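Local coordinates for aluminum resistance protein (Clostridium novyi, PDB 3I16), which probably cleaves carbon-sulfur bonds with pyridoxal 5'-phosphate as a methionine gamma-lyase family enzyme linked by name to aluminium resistance, at residues 102-107 / 237-242; 89-94 / 256-261; 181-186 / 216-221; 94-99 / 282-287. One frame throughout, in Å; residues are numbered along the deposited sequence.

Interaction 1 (102-107 / 237-242)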
loop_
_atom_site.group_PDB
_atom_site.type_symbol
_atom_site.label_atom_id
_atom_site.label_comp_id
_atom_site.label_asym_id
_atom_site.label_seq_id
_atom_site.Cartn_x
_atom_site.Cartn_y
_atom_site.Cartn_z
ATOM N N HIS B 102 -16.018 5.286 17.219
ATOM C CA HIS B 102 -14.724 5.677 17.758
ATOM C C HIS B 102 -14.581 7.198 17.713
ATOM O O HIS B 102 -14.257 7.805 18.733
ATOM C CB HIS B 102 -13.594 4.960 17.017
ATOM C CG HIS B 102 -12.238 5.159 17.612
ATOM N ND1 HIS B 102 -11.089 4.723 16.981
ATOM C CD2 HIS B 102 -11.832 5.799 18.736
ATOM C CE1 HIS B 102 -10.043 5.034 17.726
ATOM N NE2 HIS B 102 -10.468 5.688 18.795
ATOM N N ALA B 103 -14.887 7.811 16.570
ATOM C CA ALA B 103 -14.804 9.264 16.431
ATOM C C ALA B 103 -15.734 9.987 17.420
ATOM O O ALA B 103 -15.331 10.949 18.053
ATOM C CB ALA B 103 -15.128 9.694 14.998
ATOM N N LEU B 104 -16.971 9.514 17.561
ATOM C CA LEU B 104 -17.931 10.123 18.486
ATOM C C LEU B 104 -17.476 9.987 19.934
ATOM O O LEU B 104 -17.505 10.948 20.705
ATOM C CB LEU B 104 -19.303 9.480 18.311
ATOM C CG LEU B 104 -19.943 9.695 16.932
ATOM C CD1 LEU B 104 -20.954 8.616 16.671
ATOM C CD2 LEU B 104 -20.575 11.059 16.825
ATOM N N GLY B 105 -17.030 8.789 20.289
ATOM C CA GLY B 105 -16.533 8.540 21.619
ATOM C C GLY B 105 -15.308 9.380 21.949
ATOM O O GLY B 105 -15.186 9.867 23.066
ATOM N N ALA B 106 -14.392 9.530 20.995
ATOM C CA ALA B 106 -13.217 10.355 21.205
ATOM C C ALA B 106 -13.650 11.809 21.484
ATOM O O ALA B 106 -13.051 12.466 22.336
ATOM C CB ALA B 106 -12.267 10.282 20.025
ATOM N N ALA B 107 -14.669 12.299 20.765
ATOM C CA ALA B 107 -15.224 13.637 20.990
ATOM C C ALA B 107 -15.705 13.820 22.434
ATOM O O ALA B 107 -15.399 14.833 23.087
ATOM C CB ALA B 107 -16.401 13.916 20.023
ATOM N N LEU B 237 -18.710 21.242 17.379
ATOM C CA LEU B 237 -17.972 20.047 16.994
ATOM C C LEU B 237 -18.936 19.059 16.373
ATOM O O LEU B 237 -20.073 18.919 16.833
ATOM C CB LEU B 237 -17.318 19.419 18.232
ATOM C CG LEU B 237 -16.437 18.171 18.097
ATOM C CD1 LEU B 237 -15.162 18.459 17.318
ATOM C CD2 LEU B 237 -16.049 17.601 19.489
ATOM N N ILE B 238 -18.465 18.379 15.330
ATOM C CA ILE B 238 -19.222 17.347 14.655
ATOM C C ILE B 238 -18.275 16.211 14.434
ATOM O O ILE B 238 -17.068 16.415 14.432
ATOM C CB ILE B 238 -19.812 17.788 13.281
ATOM C CG1 ILE B 238 -18.714 18.175 12.269
ATOM C CG2 ILE B 238 -20.799 18.933 13.468
ATOM C CD1 ILE B 238 -19.276 18.474 10.877
ATOM N N ALA B 239 -18.823 15.015 14.241
ATOM C CA ALA B 239 -18.020 13.840 13.977
ATOM C C ALA B 239 -18.737 12.936 13.021
ATOM O O ALA B 239 -19.981 12.944 12.984
ATOM C CB ALA B 239 -17.722 13.076 15.284
ATOM N N GLY B 240 -17.958 12.140 12.294
ATOM C CA GLY B 240 -18.485 11.136 11.378
ATOM C C GLY B 240 -17.476 10.091 10.922
ATOM O O GLY B 240 -16.288 10.155 11.244
ATOM N N SER B 241 -17.980 9.129 10.151
ATOM C CA SER B 241 -17.202 8.003 9.602
ATOM C C SER B 241 -16.800 8.217 8.132
ATOM O O SER B 241 -17.619 8.624 7.308
ATOM C CB SER B 241 -18.028 6.715 9.699
ATOM O OG SER B 241 -17.432 5.655 8.954
ATOM N N LEU B 242 -15.553 7.905 7.794
ATOM C CA LEU B 242 -15.094 8.051 6.417
ATOM C C LEU B 242 -15.570 6.903 5.499
ATOM O O LEU B 242 -15.260 6.914 4.319
ATOM C CB LEU B 242 -13.554 8.202 6.333
ATOM C CG LEU B 242 -12.856 9.477 6.843
ATOM C CD1 LEU B 242 -11.495 9.581 6.148
ATOM C CD2 LEU B 242 -13.618 10.771 6.596
#
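A103, L104 and A107 meet L237, A239 and G240 without a ring between them, and the flat groups lie at the margins: the carbonyl of G240, whose O is 4.0 Å from A103 CB, and the phenyl ring of F216 on the neighbouring strand, touched by L104, A107 and L237. Towards the helix N-terminus, the H102 ring packs edge-to-face with F97. The helix runs roughly antiparallel to strand 237-241, at 156°, and their axes come within 7.3 Å, a close approach for a helix on a sheet. With L237 CG anti to the backbone N (chi1 -178°), L237 CD2 is brought up to A107 CB at 3.7 Å. A239 CB is the centre of the contact: L104 CD2 reaches it at 3.8 Å, while A103 CB faces it at 4.3 Å. L104 also touches the pyridoxal 5'-phosphate, so this helix 100-111 both covers the sheet and lines the cofactor pocket. All the residues that touch are buried, and methyl groups make the apolar contacts. Backbone polar groups of the strand bond to neighbouring strands, and A106 N and A107 N bond within the helix. Between helix and strand the contact therefore rests on apolar burial.

Interaction 2 (89-94 / 256-261)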
loop_
_atom_site.group_PDB
_atom_site.type_symbol
_atom_site.label_atom_id
_atom_site.label_comp_id
_atom_site.label_asym_id
_atom_site.label_seq_id
_atom_site.Cartn_x
_atom_site.Cartn_y
_atom_site.Cartn_z
ATOM N N GLU B 89 -12.823 26.118 12.613
ATOM C CA GLU B 89 -11.463 26.504 12.901
ATOM C C GLU B 89 -10.502 25.356 12.593
ATOM O O GLU B 89 -9.437 25.573 12.042
ATOM C CB GLU B 89 -11.301 26.844 14.383
ATOM C CG GLU B 89 -12.015 28.098 14.838
ATOM C CD GLU B 89 -11.948 28.317 16.360
ATOM O OE1 GLU B 89 -11.173 27.624 17.071
ATOM O OE2 GLU B 89 -12.685 29.206 16.840
ATOM N N SER B 90 -10.883 24.141 12.967
ATOM C CA SER B 90 -10.016 22.982 12.843
ATOM C C SER B 90 -10.775 21.716 12.443
ATOM O O SER B 90 -12.005 21.682 12.436
ATOM C CB SER B 90 -9.344 22.696 14.192
ATOM O OG SER B 90 -8.647 23.809 14.712
ATOM N N ALA B 91 -10.016 20.668 12.153
ATOM C CA ALA B 91 -10.573 19.361 11.826
ATOM C C ALA B 91 -9.537 18.295 12.168
ATOM O O ALA B 91 -8.351 18.591 12.255
ATOM C CB ALA B 91 -10.970 19.292 10.359
ATOM N N LEU B 92 -10.007 17.073 12.386
ATOM C CA LEU B 92 -9.141 15.946 12.693
ATOM C C LEU B 92 -9.645 14.792 11.832
ATOM O O LEU B 92 -10.706 14.226 12.110
ATOM C CB LEU B 92 -9.222 15.597 14.174
ATOM C CG LEU B 92 -8.382 14.439 14.716
ATOM C CD1 LEU B 92 -6.896 14.704 14.462
ATOM C CD2 LEU B 92 -8.655 14.200 16.203
ATOM N N VAL B 93 -8.876 14.460 10.800
ATOM C CA VAL B 93 -9.220 13.436 9.816
ATOM C C VAL B 93 -8.120 12.410 9.891
ATOM O O VAL B 93 -6.945 12.700 9.602
ATOM C CB VAL B 93 -9.343 14.035 8.406
ATOM C CG1 VAL B 93 -9.864 12.983 7.405
ATOM C CG2 VAL B 93 -10.269 15.277 8.437
ATOM N N ARG B 94 -8.489 11.209 10.319
ATOM C CA ARG B 94 -7.521 10.163 10.566
ATOM C C ARG B 94 -7.964 8.757 10.189
ATOM O O ARG B 94 -9.105 8.362 10.463
ATOM C CB ARG B 94 -7.181 10.171 12.045
ATOM C CG ARG B 94 -6.383 11.413 12.550
ATOM C CD ARG B 94 -4.983 11.467 11.965
ATOM N NE ARG B 94 -4.165 12.549 12.529
ATOM C CZ ARG B 94 -4.223 13.826 12.170
ATOM N NH1 ARG B 94 -5.075 14.247 11.253
ATOM N NH2 ARG B 94 -3.408 14.698 12.750
ATOM N N TYR B 256 -13.680 11.491 10.940
ATOM C CA TYR B 256 -13.343 12.893 10.978
ATOM C C TYR B 256 -14.119 13.576 12.086
ATOM O O TYR B 256 -15.150 13.079 12.554
ATOM C CB TYR B 256 -13.683 13.600 9.653
ATOM C CG TYR B 256 -15.177 13.834 9.480
ATOM C CD1 TYR B 256 -16.007 12.819 9.000
ATOM C CD2 TYR B 256 -15.761 15.050 9.809
ATOM C CE1 TYR B 256 -17.367 13.014 8.841
ATOM C CE2 TYR B 256 -17.155 15.252 9.652
ATOM C CZ TYR B 256 -17.940 14.221 9.170
ATOM O OH TYR B 256 -19.317 14.394 9.014
ATOM N N LEU B 257 -13.567 14.703 12.508
ATOM C CA LEU B 257 -14.267 15.652 13.343
ATOM C C LEU B 257 -13.908 17.023 12.805
ATOM O O LEU B 257 -12.839 17.201 12.223
ATOM C CB LEU B 257 -13.920 15.568 14.818
ATOM C CG LEU B 257 -14.285 14.275 15.534
ATOM C CD1 LEU B 257 -13.074 13.361 15.505
ATOM C CD2 LEU B 257 -14.724 14.567 16.984
ATOM N N ALA B 258 -14.816 17.974 12.974
ATOM C CA ALA B 258 -14.566 19.330 12.528
ATOM C C ALA B 258 -15.171 20.229 13.589
ATOM O O ALA B 258 -16.241 19.910 14.154
ATOM C CB ALA B 258 -15.197 19.569 11.160
ATOM N N GLY B 259 -14.496 21.335 13.898
ATOM C CA GLY B 259 -15.007 22.215 14.921
ATOM C C GLY B 259 -13.998 23.200 15.459
ATOM O O GLY B 259 -13.016 23.499 14.810
ATOM N N THR B 260 -14.250 23.694 16.656
ATOM C CA THR B 260 -13.344 24.640 17.276
ATOM C C THR B 260 -12.004 23.987 17.547
ATOM O O THR B 260 -11.918 22.770 17.776
ATOM C CB THR B 260 -13.905 25.236 18.577
ATOM O OG1 THR B 260 -13.977 24.241 19.604
ATOM C CG2 THR B 260 -15.267 25.841 18.331
ATOM N N LYS B 261 -10.949 24.795 17.493
ATOM C CA LYS B 261 -9.605 24.297 17.739
ATOM C C LYS B 261 -9.501 23.627 19.102
ATOM O O LYS B 261 -8.880 22.561 19.234
ATOM C CB LYS B 261 -8.591 25.432 17.608
ATOM C CG LYS B 261 -7.130 24.990 17.689
ATOM C CD LYS B 261 -6.199 26.131 17.276
ATOM C CE LYS B 261 -4.737 25.774 17.423
ATOM N NZ LYS B 261 -3.834 26.813 16.842
#
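S90 to V93 pair with Y256 to G259 in antiparallel register, the strand directions 177° apart, with S90-G259 and L92-L257 as hydrogen-bonded pairs and A91-A258 and V93-Y256 as non-hydrogen-bonded ones. Four backbone bonds join the strands, the shortest from L92 N to L257 O at 2.8 Å. On the face carrying A91, V93, Y256 and A258, the methyl groups of A91 and A258 meet and V93 CG2 rests 4.0 Å from Y256 CB. Y256 CG lies between its backbone N and carbonyl carbon (chi1 75°), and the ring leads away from strand 90-94; its hydroxyl is hydrogen-bonded to E223 and N219, while Y82 and F86 of helix 73-86 pack against the ring. L92 and L257 point to the other face. There L92 CD1 lies 3.6 Å above the centre of the R94 guanidinium, a group whose NH1 bonds V93 O and forms a salt bridge with D79. At the far end, E89 OE1 accepts a nearly straight bond from K261 N (2.9 Å, 172°), met from above the carboxylate plane. T260 is the N-cap of helix 261-271, its OG1 bonded to C263 N, so E89 adds an outside acceptor at the first turn; the helix end probably stabilises its negative charge. S90 OG packs against K261 CA at 3.2 Å. Strand 90-94 forms one edge of a seven-stranded mixed sheet, with 255-259 antiparallel to both neighbours, as in the large domain of fold-type I pyridoxal phosphate enzymes.

Interaction 3 (181-186 / 216-221). With PLP (pyridoxal-5'-phosphate), chain J.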
loop_
_atom_site.group_PDB
_atom_site.type_symbol
_atom_site.label_atom_id
_atom_site.label_comp_id
_atom_site.label_asym_id
_atom_site.label_seq_id
_atom_site.Cartn_x
_atom_site.Cartn_y
_atom_site.Cartn_z
ATOM N N HIS B 181 -25.388 16.721 23.160
ATOM C CA HIS B 181 -25.201 15.806 22.065
ATOM C C HIS B 181 -26.481 15.737 21.227
ATOM O O HIS B 181 -27.568 15.464 21.745
ATOM C CB HIS B 181 -24.805 14.431 22.594
ATOM C CG HIS B 181 -25.054 13.311 21.627
ATOM N ND1 HIS B 181 -26.128 12.456 21.750
ATOM C CD2 HIS B 181 -24.383 12.915 20.523
ATOM C CE1 HIS B 181 -26.112 11.592 20.754
ATOM N NE2 HIS B 181 -25.049 11.835 20.012
ATOM N N ILE B 182 -26.324 15.975 19.933
ATOM C CA ILE B 182 -27.404 15.984 18.969
ATOM C C ILE B 182 -27.136 14.966 17.856
ATOM O O ILE B 182 -26.138 15.054 17.155
ATOM C CB ILE B 182 -27.442 17.356 18.280
ATOM C CG1 ILE B 182 -27.639 18.489 19.301
ATOM C CG2 ILE B 182 -28.490 17.389 17.224
ATOM C CD1 ILE B 182 -27.141 19.832 18.740
ATOM N N GLN B 183 -28.032 14.013 17.681
ATOM C CA GLN B 183 -27.865 13.017 16.629
ATOM C C GLN B 183 -28.657 13.442 15.408
ATOM O O GLN B 183 -29.861 13.594 15.491
ATOM C CB GLN B 183 -28.355 11.674 17.124
ATOM C CG GLN B 183 -28.044 10.523 16.186
ATOM C CD GLN B 183 -28.397 9.209 16.830
ATOM O OE1 GLN B 183 -27.807 8.821 17.857
ATOM N NE2 GLN B 183 -29.375 8.513 16.246
ATOM N N ARG B 184 -27.981 13.631 14.276
ATOM C CA ARG B 184 -28.650 14.064 13.054
ATOM C C ARG B 184 -29.507 12.954 12.436
ATOM O O ARG B 184 -30.708 13.150 12.177
ATOM C CB ARG B 184 -27.615 14.557 12.050
ATOM C CG ARG B 184 -28.204 15.082 10.781
ATOM C CD ARG B 184 -27.174 15.710 9.934
ATOM N NE ARG B 184 -27.739 16.263 8.703
ATOM C CZ ARG B 184 -27.028 16.940 7.807
ATOM N NH1 ARG B 184 -25.737 17.181 8.008
ATOM N NH2 ARG B 184 -27.604 17.386 6.710
ATOM N N SER B 185 -28.888 11.798 12.208
ATOM C CA SER B 185 -29.555 10.639 11.603
ATOM C C SER B 185 -30.408 9.920 12.643
ATOM O O SER B 185 -30.130 9.988 13.837
ATOM C CB SER B 185 -28.500 9.687 11.026
ATOM O OG SER B 185 -29.090 8.564 10.410
ATOM N N THR B 186 -31.431 9.198 12.199
ATOM C CA THR B 186 -32.326 8.536 13.143
ATOM C C THR B 186 -31.827 7.231 13.728
ATOM O O THR B 186 -32.348 6.793 14.750
ATOM C CB THR B 186 -33.690 8.240 12.498
ATOM O OG1 THR B 186 -33.510 7.292 11.440
ATOM C CG2 THR B 186 -34.301 9.526 11.941
ATOM N N PHE B 216 -22.416 19.466 20.305
ATOM C CA PHE B 216 -21.810 18.391 19.532
ATOM C C PHE B 216 -22.821 17.630 18.663
ATOM O O PHE B 216 -23.822 17.139 19.156
ATOM C CB PHE B 216 -21.101 17.418 20.493
ATOM C CG PHE B 216 -20.525 16.196 19.828
ATOM C CD1 PHE B 216 -19.627 16.319 18.771
ATOM C CD2 PHE B 216 -20.809 14.928 20.308
ATOM C CE1 PHE B 216 -19.087 15.198 18.162
ATOM C CE2 PHE B 216 -20.247 13.782 19.718
ATOM C CZ PHE B 216 -19.379 13.918 18.648
ATOM N N VAL B 217 -22.542 17.526 17.367
ATOM C CA VAL B 217 -23.429 16.801 16.460
ATOM C C VAL B 217 -22.765 15.588 15.841
ATOM O O VAL B 217 -21.662 15.669 15.291
ATOM C CB VAL B 217 -23.933 17.688 15.303
ATOM C CG1 VAL B 217 -24.930 16.884 14.425
ATOM C CG2 VAL B 217 -24.577 18.962 15.843
ATOM N N ASP B 218 -23.461 14.464 15.962
ATOM C CA ASP B 218 -23.139 13.202 15.287
ATOM C C ASP B 218 -23.702 13.427 13.905
ATOM O O ASP B 218 -24.921 13.396 13.712
ATOM C CB ASP B 218 -23.882 12.057 15.996
ATOM C CG ASP B 218 -23.814 10.723 15.254
ATOM O OD1 ASP B 218 -23.328 10.649 14.104
ATOM O OD2 ASP B 218 -24.243 9.727 15.870
ATOM N N ASN B 219 -22.817 13.649 12.949
ATOM C CA ASN B 219 -23.177 14.014 11.595
ATOM C C ASN B 219 -23.244 12.843 10.608
ATOM O O ASN B 219 -23.523 13.055 9.423
ATOM C CB ASN B 219 -22.169 15.063 11.070
ATOM C CG ASN B 219 -22.766 15.960 9.989
ATOM O OD1 ASN B 219 -23.933 16.333 10.082
ATOM N ND2 ASN B 219 -21.975 16.313 8.970
ATOM N N CYS B 220 -22.969 11.627 11.073
ATOM C CA CYS B 220 -23.014 10.449 10.197
ATOM C C CYS B 220 -24.243 10.397 9.301
ATOM O O CYS B 220 -25.367 10.532 9.793
ATOM C CB CYS B 220 -23.015 9.178 11.018
ATOM S SG CYS B 220 -21.431 8.768 11.735
ATOM N N TYR B 221 -24.001 10.182 8.006
ATOM C CA TYR B 221 -25.033 10.072 6.953
ATOM C C TYR B 221 -25.639 11.367 6.443
ATOM O O TYR B 221 -26.354 11.350 5.445
ATOM C CB TYR B 221 -26.169 9.139 7.345
ATOM C CG TYR B 221 -25.792 7.682 7.480
ATOM C CD1 TYR B 221 -25.340 6.960 6.373
ATOM C CD2 TYR B 221 -25.978 7.011 8.658
ATOM C CE1 TYR B 221 -25.040 5.638 6.477
ATOM C CE2 TYR B 221 -25.693 5.681 8.762
ATOM C CZ TYR B 221 -25.234 5.004 7.681
ATOM O OH TYR B 221 -24.943 3.687 7.825
HETATM N N1 PLP J . -24.251 7.534 14.674
HETATM C C2 PLP J . -25.225 7.263 13.760
HETATM C C2A PLP J . -26.546 7.963 13.849
HETATM C C3 PLP J . -24.955 6.338 12.753
HETATM O O3 PLP J . -25.931 6.073 11.824
HETATM C C4 PLP J . -23.713 5.690 12.689
HETATM C C5 PLP J . -22.732 5.974 13.634
HETATM C C6 PLP J . -23.019 6.909 14.607
HETATM C C5A PLP J . -21.349 5.350 13.625
HETATM O O4P PLP J . -21.386 3.982 13.386
HETATM P P PLP J . -20.085 3.040 13.082
HETATM O O1P PLP J . -19.156 3.572 12.001
HETATM O O2P PLP J . -20.722 1.777 12.554
HETATM O O3P PLP J . -19.304 2.856 14.374
HETATM O O HOH W 1 -25.218 9.746 18.143
HETATM O O HOH W 2 -26.191 11.158 12.411
#
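H181, I182 and Q183 run parallel to F216, V217 and D218, joined by backbone bonds from I182 N to F216 O (2.9 Å), D218 N to I182 O and R184 N to D218 O. Side chains meet on both faces: I182 CD1 meets V217 CG2 at 4.0 Å, and F216 CD2 comes to the edge of the H181 ring. Beyond the strands, R184, extended from CG to NE, sends NH1 to N219 OD1 (2.9 Å), which lies in the guanidinium plane; E229 takes a salt bridge from the same nitrogen, and S331 bonds NE. The two strands and helix 196-209 form a beta-alpha-beta unit, and the C-terminal ends of the strands carry the cofactor site, as in fold-type I pyridoxal phosphate enzymes. Waters link the strand ends and the loops after them: one joins H181 NE2, Q183 OE1 and D218 OD2, with H181 ND1 bonded to S120, while a second takes a bond from S185 N. D218 OD2 accepts from the pyridine N1 at a modelled, doubtfully short 2.5 Å. D218 OD1 closes an Asx turn with C220 N, which steadies the carboxylate. C220 SG lies over one face of the pyridine ring, 3.6 Å from C5, Q183 CD and S185 CB both touch methyl C2A, and cofactor O3 lies in the plane of the Y221 ring at its edge, 3.1 Å from CE2; the Y221 hydroxyl bonds S388.

Interaction 4 (94-99 / 282-287). With PLP (pyridoxal-5'-phosphate), chain J.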
loop_
_atom_site.group_PDB
_atom_site.type_symbol
_atom_site.label_atom_id
_atom_site.label_comp_id
_atom_site.label_asym_id
_atom_site.label_seq_id
_atom_site.Cartn_x
_atom_site.Cartn_y
_atom_site.Cartn_z
ATOM N N ARG B 94 -8.489 11.209 10.319
ATOM C CA ARG B 94 -7.521 10.163 10.566
ATOM C C ARG B 94 -7.964 8.757 10.189
ATOM O O ARG B 94 -9.105 8.362 10.463
ATOM C CB ARG B 94 -7.181 10.171 12.045
ATOM C CG ARG B 94 -6.383 11.413 12.550
ATOM C CD ARG B 94 -4.983 11.467 11.965
ATOM N NE ARG B 94 -4.165 12.549 12.529
ATOM C CZ ARG B 94 -4.223 13.826 12.170
ATOM N NH1 ARG B 94 -5.075 14.247 11.253
ATOM N NH2 ARG B 94 -3.408 14.698 12.750
ATOM N N PRO B 95 -7.059 7.981 9.561
ATOM C CA PRO B 95 -7.358 6.569 9.268
ATOM C C PRO B 95 -7.424 5.705 10.544
ATOM O O PRO B 95 -8.025 4.599 10.546
ATOM C CB PRO B 95 -6.184 6.137 8.390
ATOM C CG PRO B 95 -5.079 7.082 8.688
ATOM C CD PRO B 95 -5.748 8.384 9.035
ATOM N N HIS B 96 -6.847 6.257 11.620
ATOM C CA HIS B 96 -6.726 5.614 12.911
ATOM C C HIS B 96 -8.083 5.396 13.639
ATOM O O HIS B 96 -8.128 4.568 14.549
ATOM C CB HIS B 96 -5.755 6.429 13.807
ATOM C CG HIS B 96 -4.394 6.633 13.206
ATOM N ND1 HIS B 96 -4.176 7.450 12.114
ATOM C CD2 HIS B 96 -3.182 6.136 13.551
ATOM C CE1 HIS B 96 -2.893 7.420 11.795
ATOM N NE2 HIS B 96 -2.264 6.635 12.654
ATOM N N PHE B 97 -9.142 6.142 13.295
ATOM C CA PHE B 97 -10.471 5.917 13.914
ATOM C C PHE B 97 -11.007 4.646 13.277
ATOM O O PHE B 97 -11.060 4.539 12.053
ATOM C CB PHE B 97 -11.496 7.026 13.681
ATOM C CG PHE B 97 -11.194 8.329 14.374
ATOM C CD1 PHE B 97 -11.361 8.464 15.743
ATOM C CD2 PHE B 97 -10.821 9.448 13.636
ATOM C CE1 PHE B 97 -11.104 9.660 16.370
ATOM C CE2 PHE B 97 -10.541 10.657 14.267
ATOM C CZ PHE B 97 -10.701 10.775 15.622
ATOM N N VAL B 98 -11.416 3.687 14.101
ATOM C CA VAL B 98 -11.793 2.370 13.598
ATOM C C VAL B 98 -13.189 2.322 12.975
ATOM O O VAL B 98 -13.491 1.422 12.189
ATOM C CB VAL B 98 -11.565 1.249 14.683
ATOM C CG1 VAL B 98 -10.075 1.200 15.090
ATOM C CG2 VAL B 98 -12.470 1.407 15.903
ATOM N N ASN B 99 -14.017 3.285 13.343
ATOM C CA ASN B 99 -15.384 3.420 12.869
ATOM C C ASN B 99 -15.922 4.743 13.382
ATOM O O ASN B 99 -15.189 5.493 14.034
ATOM C CB ASN B 99 -16.263 2.235 13.330
ATOM C CG ASN B 99 -16.274 2.042 14.822
ATOM O OD1 ASN B 99 -16.107 2.982 15.614
ATOM N ND2 ASN B 99 -16.481 0.790 15.231
ATOM N N SER B 282 1.332 8.435 11.202
ATOM C CA SER B 282 1.584 8.262 9.771
ATOM C C SER B 282 0.295 7.743 9.168
ATOM O O SER B 282 -0.558 7.219 9.870
ATOM C CB SER B 282 2.753 7.332 9.515
ATOM O OG SER B 282 2.650 6.163 10.305
ATOM N N THR B 283 0.137 7.900 7.870
ATOM C CA THR B 283 -1.154 7.626 7.244
ATOM C C THR B 283 -1.218 6.429 6.295
ATOM O O THR B 283 -2.093 6.379 5.435
ATOM C CB THR B 283 -1.652 8.891 6.558
ATOM O OG1 THR B 283 -0.633 9.373 5.683
ATOM C CG2 THR B 283 -1.929 9.946 7.592
ATOM N N PHE B 284 -0.292 5.484 6.447
ATOM C CA PHE B 284 -0.365 4.186 5.757
ATOM C C PHE B 284 -0.549 4.187 4.232
ATOM O O PHE B 284 -1.065 3.216 3.683
ATOM C CB PHE B 284 -1.561 3.399 6.327
ATOM C CG PHE B 284 -1.659 3.431 7.809
ATOM C CD1 PHE B 284 -0.777 2.694 8.585
ATOM C CD2 PHE B 284 -2.640 4.181 8.438
ATOM C CE1 PHE B 284 -0.857 2.733 9.969
ATOM C CE2 PHE B 284 -2.735 4.219 9.830
ATOM C CZ PHE B 284 -1.841 3.483 10.595
ATOM N N GLY B 285 -0.156 5.262 3.564
ATOM C CA GLY B 285 -0.332 5.387 2.129
ATOM C C GLY B 285 -1.752 5.555 1.630
ATOM O O GLY B 285 -1.992 5.412 0.432
ATOM N N VAL B 286 -2.701 5.894 2.500
ATOM C CA VAL B 286 -4.098 6.007 2.058
ATOM C C VAL B 286 -4.638 7.441 1.972
ATOM O O VAL B 286 -5.816 7.647 1.686
ATOM C CB VAL B 286 -5.024 5.146 2.946
ATOM C CG1 VAL B 286 -4.589 3.672 2.868
ATOM C CG2 VAL B 286 -5.054 5.678 4.376
ATOM N N VAL B 287 -3.770 8.427 2.173
ATOM C CA VAL B 287 -4.197 9.819 2.172
ATOM C C VAL B 287 -4.746 10.243 0.813
ATOM O O VAL B 287 -5.769 10.955 0.746
ATOM C CB VAL B 287 -3.079 10.777 2.654
ATOM C CG1 VAL B 287 -2.065 11.009 1.563
ATOM C CG2 VAL B 287 -3.685 12.092 3.096
HETATM N N1 PLP J . -24.251 7.534 14.674
HETATM C C2 PLP J . -25.225 7.263 13.760
HETATM C C2A PLP J . -26.546 7.963 13.849
HETATM C C3 PLP J . -24.955 6.338 12.753
HETATM O O3 PLP J . -25.931 6.073 11.824
HETATM C C4 PLP J . -23.713 5.690 12.689
HETATM C C5 PLP J . -22.732 5.974 13.634
HETATM C C6 PLP J . -23.019 6.909 14.607
HETATM C C5A PLP J . -21.349 5.350 13.625
HETATM O O4P PLP J . -21.386 3.982 13.386
HETATM P P PLP J . -20.085 3.040 13.082
HETATM O O1P PLP J . -19.156 3.572 12.001
HETATM O O2P PLP J . -20.722 1.777 12.554
HETATM O O3P PLP J . -19.304 2.856 14.374
#
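P95 and H96 carry one side of this contact, F284 the largest share of the other. H96 turns its CG anti to the carbonyl carbon (chi1 -56°), which brings the imidazole alongside F284: F284 CE2 stands over one face of the histidine, towards its rim and 3.7 Å from H96 NE2. The two rings are oblique, their planes 43° apart. At the imidazole edge, S282 O approaches H96 CE1 to 3.0 Å; NE2 is also near this oxygen, but at an angle too poor for a hydrogen bond. The phenyl ring is caught from a second direction by P95, whose CG meets its edge at F284 CD2, 3.8 Å away, and P95 CB also touches V286 CG2 at 4.2 Å. Two turns present these groups. R94 to F97 form a type I turn that starts at the end of strand 90-94, and T283 to V286 a type I' turn, closed by V286 N on T283 O, in which F284 takes a positive phi. S282 O lies above a face of the F284 ring, towards its rim. The contact takes part in the interface with the second subunit: F284 stacks on F284 of that subunit, and H96 packs on its H96. Further along, N99 caps helix 100-111 by accepting from H102 N through OD1. A chi1 of 56° tucks N99 CG over its own backbone, within 3.2 Å of phosphate atom O3P of the cofactor.

Interactions 1, 2 and 3 share one sheet: strand 237-241 bonds to interaction 2 through I238 N and A258 O (2.9 Å) and to interaction 3 through A239 O and N219 N (2.9 Å). Their centres step about 10 Å from 2 to 1 and from 1 to 3. A107 CB packs on both L257 CD2 and F216 CZ. Interaction 4 continues from interaction 2 through R94, and its F97 CZ touches L257 CD1 at 3.5 Å. The centres of interactions 3 and 4 lie about 22 Å apart, yet both reach the cofactor, interaction 3 at the pyridine ring and interaction 4 at the phosphate, with L104 of interaction 1 also touching it.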